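PDB 6N36: beta-lactamase from Chitinophaga pinensis, which probably hydrolyses the beta-lactam ring of antibiotics at a site holding two zinc ions, as metallo-beta-lactamases do. Local coordinates for residues T81-Y86 with G159-A164; V105-A110 with L138-D143; A183-I188 with W222-A227. One frame throughout, in Å; residues are numbered along the deposited sequence. Where two conformers were deposited one is given.

How the interactions relate
The three contacts lie where loops from the two sheets of the metallo-beta-lactamase fold come together; interactions 1 and 3 each supply zinc ligands. Interaction 1 joins the loop after strand 76-80, of the seven-stranded sheet, to the loop between strands 150-156 and 165-172, of the five-stranded one. Interaction 2, at the 137-139 edge of the first sheet, is nested within the chain loop that interaction 1 closes; interaction 3 follows later, at the 221-223 edge of the second. The centre of interaction 1 lies about 11 Å from each of the others, whose centres are about 18 Å apart. Asp-109 ties interactions 1 and 2, Asn-184 ties 1 and 3, and a zinc-bridging water belongs to both 1 and 3.

Interaction 1 of 3, residues T81-Y86 with G159-A164; sequences TTHAHY and GHTPGA. With ZN (zinc ion), chain C.
His-83 and His-85 meet His-160 at one zinc ion, and metal coordination dominates their contact. His-83 NE2 binds zinc at 2.2 Å, while His-85 uses its other ring nitrogen, ND1, at 2.1 Å; from the second segment His-160 NE2 also binds at 2.1 Å. Three waters complete six ligands, and water 1 is shared with the second zinc. The two histidines of segment 81-86, two residues apart, thus present different ring nitrogens to the same ion.

The rings pack as they converge. His-160 turns its edge to the face of His-83, with planes 69° apart, and its CD2 lies over that face. CG of His-160, anti to the backbone N (chi1 -175°), carries the imidazole from the 159-164 loop up to the metal. The remaining ring nitrogens have second-shell partners: His-83 ND1 bonds to Asn-184 OD1, and His-160 ND1 to Ser-187 O, which fixes the turn of both rings. With Asp-87 and His-88 further on, His-83 and His-85 belong to the HxHxDH signature of metallo-beta-lactamases.

Thr-161 and Ala-164 pack beside the histidines. Thr-161 CG2 sits over one face of the His-85 ring, 3.8 Å from its centroid and 24° off the normal, a CH-pi contact. On the other branch of this threonine, OG1 comes within 3.4 Å of His-83 CB while hydrogen-bonding to Asp-109 OD2. Along the backbone, Ala-164 CA directs a CA-H...O contact at Thr-82 O (3.4 Å). Thr-161 O accepts from Gly-159 N and Ala-164 N on opposite faces of its plane; the second bond closes the type I turn from Thr-161 to Ala-164, and the first ties Gly-159 to it.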
loop_
_atom_site.group_PDB
_atom_site.type_symbol
_atom_site.label_atom_id
_atom_site.label_comp_id
_atom_site.label_asym_id
_atom_site.label_seq_id
_atom_site.Cartn_x
_atom_site.Cartn_y
_atom_site.Cartn_z
ATOM N N THR A 81 2.068 -4.302 3.737
ATOM C CA THR A 81 2.446 -3.095 2.992
ATOM C C THR A 81 2.295 -3.352 1.495
ATOM O O THR A 81 2.503 -4.491 1.045
ATOM C CB THR A 81 3.870 -2.630 3.326
ATOM O OG1 THR A 81 4.096 -1.384 2.683
ATOM C CG2 THR A 81 4.925 -3.638 2.906
ATOM N N THR A 82 1.984 -2.295 0.779
ATOM C CA THR A 82 2.003 -2.329 -0.691
ATOM C C THR A 82 3.422 -2.306 -1.267
ATOM O O THR A 82 3.649 -2.877 -2.344
ATOM C CB THR A 82 1.124 -1.243 -1.288
ATOM O OG1 THR A 82 1.537 0.047 -0.835
ATOM C CG2 THR A 82 -0.340 -1.459 -0.969
ATOM N N HIS A 83 4.350 -1.624 -0.654
ATOM C CA HIS A 83 5.786 -1.705 -1.051
ATOM C C HIS A 83 6.648 -1.092 0.032
ATOM O O HIS A 83 6.217 -0.109 0.666
ATOM C CB HIS A 83 6.048 -1.040 -2.424
ATOM C CG HIS A 83 5.910 0.448 -2.514
ATOM N ND1 HIS A 83 4.765 1.074 -2.944
ATOM C CD2 HIS A 83 6.822 1.414 -2.367
ATOM C CE1 HIS A 83 4.985 2.383 -3.033
ATOM N NE2 HIS A 83 6.240 2.624 -2.700
ATOM N N ALA A 84 7.899 -1.522 0.139
ATOM C CA ALA A 84 8.760 -1.112 1.270
ATOM C C ALA A 84 9.567 0.155 0.949
ATOM O O ALA A 84 10.823 0.085 0.890
ATOM C CB ALA A 84 9.661 -2.244 1.669
ATOM N N HIS A 85 8.880 1.259 0.702
ATOM C CA HIS A 85 9.457 2.614 0.718
ATOM C C HIS A 85 9.073 3.304 2.021
ATOM O O HIS A 85 8.001 3.016 2.590
ATOM C CB HIS A 85 8.999 3.437 -0.491
ATOM C CG HIS A 85 9.712 3.145 -1.774
ATOM N ND1 HIS A 85 9.213 3.509 -3.028
ATOM C CD2 HIS A 85 10.872 2.500 -2.005
ATOM C CE1 HIS A 85 10.069 3.141 -3.956
ATOM N NE2 HIS A 85 11.101 2.539 -3.355
ATOM N N TYR A 86 9.881 4.264 2.452
ATOM C CA TYR A 86 9.727 4.879 3.782
ATOM C C TYR A 86 8.386 5.611 3.964
ATOM O O TYR A 86 8.017 5.858 5.132
ATOM C CB TYR A 86 10.914 5.799 4.072
ATOM C CG TYR A 86 10.904 7.105 3.333
ATOM C CD1 TYR A 86 11.442 7.207 2.061
ATOM C CD2 TYR A 86 10.440 8.268 3.935
ATOM C CE1 TYR A 86 11.514 8.420 1.390
ATOM C CE2 TYR A 86 10.534 9.496 3.299
ATOM C CZ TYR A 86 11.078 9.568 2.023
ATOM O OH TYR A 86 11.148 10.750 1.360
ATOM N N GLY A 159 8.288 -3.908 -9.600
ATOM C CA GLY A 159 8.895 -2.849 -10.411
ATOM C C GLY A 159 9.175 -1.640 -9.542
ATOM O O GLY A 159 10.350 -1.320 -9.299
ATOM N N HIS A 160 8.147 -1.021 -9.043
ATOM C CA HIS A 160 8.325 0.173 -8.165
ATOM C C HIS A 160 9.237 -0.210 -6.986
ATOM O O HIS A 160 10.171 0.530 -6.659
ATOM C CB HIS A 160 6.942 0.653 -7.725
ATOM C CG HIS A 160 7.031 1.891 -6.955
ATOM N ND1 HIS A 160 7.074 3.124 -7.564
ATOM C CD2 HIS A 160 7.133 2.100 -5.632
ATOM C CE1 HIS A 160 7.223 4.036 -6.632
ATOM N NE2 HIS A 160 7.266 3.459 -5.453
ATOM N N THR A 161 9.068 -1.416 -6.434
ATOM C CA THR A 161 10.074 -2.146 -5.673
ATOM C C THR A 161 10.010 -3.588 -6.161
ATOM O O THR A 161 9.002 -3.974 -6.746
ATOM C CB THR A 161 9.894 -2.160 -4.159
ATOM O OG1 THR A 161 8.654 -2.783 -3.858
ATOM C CG2 THR A 161 9.874 -0.763 -3.588
ATOM N N PRO A 162 11.053 -4.390 -5.938
ATOM C CA PRO A 162 10.980 -5.786 -6.365
ATOM C C PRO A 162 9.759 -6.485 -5.762
ATOM O O PRO A 162 9.213 -7.453 -6.417
ATOM C CB PRO A 162 12.309 -6.349 -5.877
ATOM C CG PRO A 162 13.231 -5.177 -5.991
ATOM C CD PRO A 162 12.407 -4.038 -5.447
ATOM N N GLY A 163 9.415 -6.156 -4.517
ATOM C CA GLY A 163 8.306 -6.825 -3.803
ATOM C C GLY A 163 7.024 -6.026 -3.774
ATOM O O GLY A 163 6.090 -6.376 -2.980
ATOM N N ALA A 164 6.864 -5.018 -4.607
ATOM C CA ALA A 164 5.602 -4.269 -4.695
ATOM C C ALA A 164 4.449 -5.211 -5.012
ATOM O O ALA A 164 4.601 -6.240 -5.782
ATOM C CB ALA A 164 5.661 -3.130 -5.672
HETATM ZN ZN ZN C . 7.344 4.336 -3.530
HETATM O O HOH W 1 5.162 5.320 -3.833
HETATM O O HOH W 2 7.392 5.699 -2.028
HETATM O O HOH W 3 8.243 6.139 -4.535
#

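Interaction 2 of 3, residues V105-A110 with L138-D143; sequences VNEKDA and LLHDGD
Val-105 O is held by two groups of the neighbouring strand: Leu-139 N donates a hydrogen bond of 2.8 Å, and Leu-138 CA adds a CA-H...O contact at 3.3 Å. The amide comes from above the carbonyl plane, 41° out of it. One step along, Glu-107 N bonds to Leu-139 O at 2.9 Å, nearly straight (171°) and within the carbonyl plane. Asn-106 CA approaches the same oxygen, repeating the pattern of amide and CA-H on one acceptor.

The side chains divide between the two faces of the sheet. On the face of Val-105 and Leu-138, the CD2 branch of the leucine presses on Ala-110 CB at 3.5 Å, tighter than usual carbon contact, and lies more loosely alongside Val-105 CG1. On the other face Leu-139 points the same way as Asn-106, its CD1 lying beside the Val-105 backbone, and both residues touch Met-154 of the second sheet.

Past the strands each segment turns, held by a side chain. Asn-106, with CG anti to the backbone N (chi1 -168°), reaches forward so that OD1 accepts from Lys-108 N at 3.0 Å, an Asx turn; Gln-156 NE2 is a second donor to that oxygen. Across the way, Asp-143 OD2 receives His-140 N at 2.7 Å from above the carboxylate plane and closes over the type II turn 140-143. The two parallel strands, with helix 110-114 lying between them in the chain, form a beta-alpha-beta unit at the outer edge of the seven-stranded sheet of the metallo-beta-lactamase fold.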
loop_
_atom_site.group_PDB
_atom_site.type_symbol
_atom_site.label_atom_id
_atom_site.label_comp_id
_atom_site.label_asym_id
_atom_site.label_seq_id
_atom_site.Cartn_x
_atom_site.Cartn_y
_atom_site.Cartn_z
ATOM N N VAL A 105 5.047 -10.058 4.596
ATOM C CA VAL A 105 5.709 -9.273 3.516
ATOM C C VAL A 105 6.038 -10.196 2.349
ATOM O O VAL A 105 6.452 -11.360 2.569
ATOM C CB VAL A 105 6.934 -8.492 3.997
ATOM C CG1 VAL A 105 8.051 -9.399 4.458
ATOM C CG2 VAL A 105 7.418 -7.508 2.936
ATOM N N ASN A 106 5.772 -9.710 1.160
ATOM C CA ASN A 106 6.268 -10.275 -0.105
ATOM C C ASN A 106 7.726 -10.693 0.073
ATOM O O ASN A 106 8.536 -9.915 0.485
ATOM C CB ASN A 106 6.098 -9.253 -1.228
ATOM C CG ASN A 106 6.303 -9.785 -2.627
ATOM O OD1 ASN A 106 7.034 -10.756 -2.823
ATOM N ND2 ASN A 106 5.778 -9.071 -3.593
ATOM N N GLU A 107 8.028 -11.946 -0.210
ATOM C CA GLU A 107 9.403 -12.489 -0.125
ATOM C C GLU A 107 10.374 -11.548 -0.841
ATOM O O GLU A 107 11.482 -11.413 -0.362
ATOM C CB GLU A 107 9.485 -13.891 -0.745
ATOM C CG GLU A 107 8.746 -14.016 -2.067
ATOM C CD GLU A 107 9.164 -15.125 -3.013
ATOM O OE1 GLU A 107 8.862 -15.001 -4.232
ATOM O OE2 GLU A 107 9.745 -16.122 -2.538
ATOM N N LYS A 108 9.926 -10.923 -1.934
ATOM C CA LYS A 108 10.816 -10.111 -2.795
ATOM C C LYS A 108 11.155 -8.761 -2.132
ATOM O O LYS A 108 12.094 -8.133 -2.596
ATOM C CB LYS A 108 10.187 -9.941 -4.178
ATOM C CG LYS A 108 9.995 -11.240 -4.957
ATOM C CD LYS A 108 9.219 -11.058 -6.250
ATOM C CE LYS A 108 10.007 -10.351 -7.337
ATOM N NZ LYS A 108 11.001 -11.264 -7.984
ATOM N N ASP A 109 10.381 -8.327 -1.110
ATOM C CA ASP A 109 10.704 -7.065 -0.367
ATOM C C ASP A 109 11.205 -7.378 1.050
ATOM O O ASP A 109 11.502 -6.439 1.804
ATOM C CB ASP A 109 9.533 -6.074 -0.298
ATOM C CG ASP A 109 9.535 -4.945 -1.346
ATOM O OD1 ASP A 109 10.508 -4.880 -2.170
ATOM O OD2 ASP A 109 8.570 -4.129 -1.326
ATOM N N ALA A 110 11.311 -8.641 1.446
ATOM C CA ALA A 110 11.660 -8.964 2.846
ATOM C C ALA A 110 13.037 -8.416 3.228
ATOM O O ALA A 110 13.197 -7.844 4.327
ATOM C CB ALA A 110 11.586 -10.450 3.055
ATOM N N LEU A 138 6.532 -14.855 5.032
ATOM C CA LEU A 138 6.973 -14.418 3.692
ATOM C C LEU A 138 5.874 -14.818 2.717
ATOM O O LEU A 138 5.491 -16.024 2.690
ATOM C CB LEU A 138 8.307 -15.104 3.356
ATOM C CG LEU A 138 9.494 -14.763 4.252
ATOM C CD1 LEU A 138 10.691 -15.647 3.914
ATOM C CD2 LEU A 138 9.874 -13.297 4.143
ATOM N N LEU A 139 5.404 -13.876 1.916
ATOM C CA LEU A 139 4.256 -14.077 1.010
ATOM C C LEU A 139 4.751 -14.258 -0.428
ATOM O O LEU A 139 5.739 -13.591 -0.821
ATOM C CB LEU A 139 3.356 -12.838 1.087
ATOM C CG LEU A 139 2.738 -12.533 2.442
ATOM C CD1 LEU A 139 2.117 -11.128 2.416
ATOM C CD2 LEU A 139 1.730 -13.617 2.828
ATOM N N HIS A 140 4.021 -15.077 -1.195
ATOM C CA HIS A 140 4.205 -15.324 -2.642
ATOM C C HIS A 140 2.977 -14.902 -3.436
ATOM O O HIS A 140 1.904 -14.736 -2.878
ATOM C CB HIS A 140 4.527 -16.817 -2.875
ATOM C CG HIS A 140 5.692 -17.250 -2.059
ATOM N ND1 HIS A 140 5.545 -17.770 -0.789
ATOM C CD2 HIS A 140 7.014 -17.106 -2.258
ATOM C CE1 HIS A 140 6.736 -18.013 -0.274
ATOM N NE2 HIS A 140 7.655 -17.617 -1.152
ATOM N N ASP A 141 3.133 -14.767 -4.740
ATOM C CA ASP A 141 2.037 -14.351 -5.624
ATOM C C ASP A 141 0.859 -15.281 -5.369
ATOM O O ASP A 141 1.039 -16.557 -5.389
ATOM C CB ASP A 141 2.478 -14.337 -7.088
ATOM C CG ASP A 141 1.413 -13.758 -7.999
ATOM O OD1 ASP A 141 0.871 -12.691 -7.679
ATOM O OD2 ASP A 141 1.092 -14.373 -9.040
ATOM N N GLY A 142 -0.310 -14.699 -5.149
ATOM C CA GLY A 142 -1.557 -15.454 -4.941
ATOM C C GLY A 142 -1.760 -15.933 -3.510
ATOM O O GLY A 142 -2.830 -16.489 -3.259
ATOM N N ASP A 143 -0.818 -15.775 -2.576
ATOM C CA ASP A 143 -0.963 -16.218 -1.167
ATOM C C ASP A 143 -2.191 -15.540 -0.544
ATOM O O ASP A 143 -2.531 -14.372 -0.873
ATOM C CB ASP A 143 0.250 -15.986 -0.273
ATOM C CG ASP A 143 1.365 -17.003 -0.387
ATOM O OD1 ASP A 143 1.170 -18.043 -1.065
ATOM O OD2 ASP A 143 2.406 -16.782 0.231
#

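Interaction 3 of 3, residues A183-I188 with W222-A227; sequences ANIPSI and WLAPHA. With ZN (zinc ion), chain B.
Ala-183 and Leu-223 hold the firm end of this contact. Ala-183 N donates to Leu-223 O at 2.9 Å, almost straight at 174° and in the carbonyl plane. Its own carbonyl meets the next two residues: Ala-183 O lies 3.1 Å from Pro-225 CD and 3.4 Å from Ala-224 CB. Proline offers no amide hydrogen here, and its ring carbons fill the place where a donor could have continued the strand pairing.

Apolar side chains pack beside this backbone. Ile-185, its CG1 anti to the carbonyl carbon (chi1 -67°), brings CD1 to 4.0 Å from Trp-222 CZ3, the two side chains crossing at about a right angle, while CG1 rests against Ala-224 CB. Helix 250-268 adds Val-256 and Trp-260 around Ile-185. On the five-membered ring of the indole, NE1 bonds to Asp-249 O.

Toward the metal the two segments part. Asn-184 OD1, the acceptor for His-83 ND1 of the other zinc site, touches Pro-225 CG more lightly at 3.6 Å. The partly exposed His-226, from the loop after strand 221-223, which runs parallel to strand 177-182, binds the second zinc through NE2 at 2.1 Å, with ND1 hydrogen-bonded to Asp-36. Asp-87 and His-88, from helix 86-89, and water 1 complete that ion's ligands, consistent with the subclass B3 dinuclear site of metallo-beta-lactamases.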
loop_
_atom_site.group_PDB
_atom_site.type_symbol
_atom_site.label_atom_id
_atom_site.label_comp_id
_atom_site.label_asym_id
_atom_site.label_seq_id
_atom_site.Cartn_x
_atom_site.Cartn_y
_atom_site.Cartn_z
ATOM N N ALA A 183 -4.448 -1.234 -4.878
ATOM C CA ALA A 183 -3.559 -1.351 -6.049
ATOM C C ALA A 183 -2.256 -0.624 -5.806
ATOM O O ALA A 183 -2.317 0.607 -5.582
ATOM C CB ALA A 183 -4.204 -0.783 -7.289
ATOM N N ASN A 184 -1.128 -1.296 -5.979
ATOM C CA ASN A 184 0.161 -0.582 -6.025
ATOM C C ASN A 184 0.446 -0.169 -7.462
ATOM O O ASN A 184 0.795 -0.956 -8.272
ATOM C CB ASN A 184 1.298 -1.401 -5.427
ATOM C CG ASN A 184 2.420 -0.465 -5.053
ATOM O OD1 ASN A 184 2.402 0.128 -3.959
ATOM N ND2 ASN A 184 3.400 -0.285 -5.962
ATOM N N ILE A 185 0.314 1.112 -7.726
ATOM C CA ILE A 185 0.387 1.650 -9.106
ATOM C C ILE A 185 1.846 1.590 -9.523
ATOM O O ILE A 185 2.756 1.886 -8.753
ATOM C CB ILE A 185 -0.189 3.078 -9.148
ATOM C CG1 ILE A 185 -1.697 3.077 -8.868
ATOM C CG2 ILE A 185 0.145 3.771 -10.477
ATOM C CD1 ILE A 185 -2.548 2.220 -9.746
ATOM N N PRO A 186 2.130 1.105 -10.741
ATOM C CA PRO A 186 3.505 0.901 -11.197
ATOM C C PRO A 186 4.177 2.188 -11.684
ATOM O O PRO A 186 4.589 2.300 -12.825
ATOM C CB PRO A 186 3.338 -0.140 -12.290
ATOM C CG PRO A 186 2.007 0.211 -12.888
ATOM C CD PRO A 186 1.148 0.519 -11.685
ATOM N N SER A 187 4.283 3.151 -10.788
ATOM C CA SER A 187 5.022 4.391 -11.067
ATOM C C SER A 187 6.522 4.116 -11.207
ATOM O O SER A 187 7.054 3.258 -10.539
ATOM C CB SER A 187 4.704 5.463 -10.063
ATOM O OG SER A 187 5.121 5.071 -8.787
ATOM N N ILE A 188 7.170 4.820 -12.108
ATOM C CA ILE A 188 8.608 4.697 -12.457
ATOM C C ILE A 188 9.308 5.965 -11.996
ATOM O O ILE A 188 8.911 7.052 -12.481
ATOM C CB ILE A 188 8.733 4.480 -13.970
ATOM C CG1 ILE A 188 7.910 3.278 -14.435
ATOM C CG2 ILE A 188 10.211 4.286 -14.294
ATOM C CD1 ILE A 188 7.713 3.195 -15.969
ATOM N N TRP A 222 -11.640 0.298 -6.112
ATOM C CA TRP A 222 -10.156 0.345 -5.978
ATOM C C TRP A 222 -9.698 1.572 -5.225
ATOM O O TRP A 222 -10.285 2.620 -5.395
ATOM C CB TRP A 222 -9.435 0.182 -7.318
ATOM C CG TRP A 222 -9.491 1.351 -8.262
ATOM C CD1 TRP A 222 -10.543 1.756 -9.045
ATOM C CD2 TRP A 222 -8.405 2.239 -8.574
ATOM N NE1 TRP A 222 -10.191 2.870 -9.768
ATOM C CE2 TRP A 222 -8.872 3.169 -9.527
ATOM C CE3 TRP A 222 -7.068 2.320 -8.151
ATOM C CZ2 TRP A 222 -8.066 4.178 -10.051
ATOM C CZ3 TRP A 222 -6.269 3.289 -8.707
ATOM C CH2 TRP A 222 -6.769 4.220 -9.621
ATOM N N LEU A 223 -8.568 1.403 -4.542
ATOM C CA LEU A 223 -7.852 2.521 -3.893
ATOM C C LEU A 223 -6.370 2.213 -4.072
ATOM O O LEU A 223 -6.012 1.163 -4.555
ATOM C CB LEU A 223 -8.235 2.683 -2.418
ATOM C CG LEU A 223 -9.717 3.033 -2.147
ATOM C CD1 LEU A 223 -10.534 1.775 -2.022
ATOM C CD2 LEU A 223 -9.864 3.862 -0.904
ATOM N N ALA A 224 -5.548 3.173 -3.739
ATOM C CA ALA A 224 -4.093 3.074 -3.956
ATOM C C ALA A 224 -3.373 3.812 -2.830
ATOM O O ALA A 224 -3.996 4.469 -2.017
ATOM C CB ALA A 224 -3.755 3.665 -5.314
ATOM N N PRO A 225 -2.032 3.686 -2.767
ATOM C CA PRO A 225 -1.280 4.215 -1.648
ATOM C C PRO A 225 -1.161 5.736 -1.624
ATOM O O PRO A 225 -0.816 6.224 -0.580
ATOM C CB PRO A 225 0.104 3.582 -1.814
ATOM C CG PRO A 225 -0.143 2.314 -2.567
ATOM C CD PRO A 225 -1.233 2.696 -3.540
ATOM N N HIS A 226 -1.353 6.408 -2.758
ATOM C CA HIS A 226 -1.297 7.874 -2.833
ATOM C C HIS A 226 -2.646 8.372 -3.334
ATOM O O HIS A 226 -3.115 7.901 -4.372
ATOM C CB HIS A 226 -0.161 8.336 -3.739
ATOM C CG HIS A 226 1.182 8.126 -3.141
ATOM N ND1 HIS A 226 1.752 9.027 -2.218
ATOM C CD2 HIS A 226 2.048 7.098 -3.266
ATOM C CE1 HIS A 226 2.938 8.567 -1.862
ATOM N NE2 HIS A 226 3.147 7.395 -2.465
ATOM N N ALA A 227 -3.175 9.414 -2.693
ATOM C CA ALA A 227 -4.512 9.948 -3.023
ATOM C C ALA A 227 -4.591 10.323 -4.512
ATOM O O ALA A 227 -5.670 10.147 -5.094
ATOM C CB ALA A 227 -4.729 11.184 -2.170
HETATM ZN ZN ZN B . 4.814 6.230 -2.065
HETATM O O HOH W 1 5.162 5.320 -3.833
#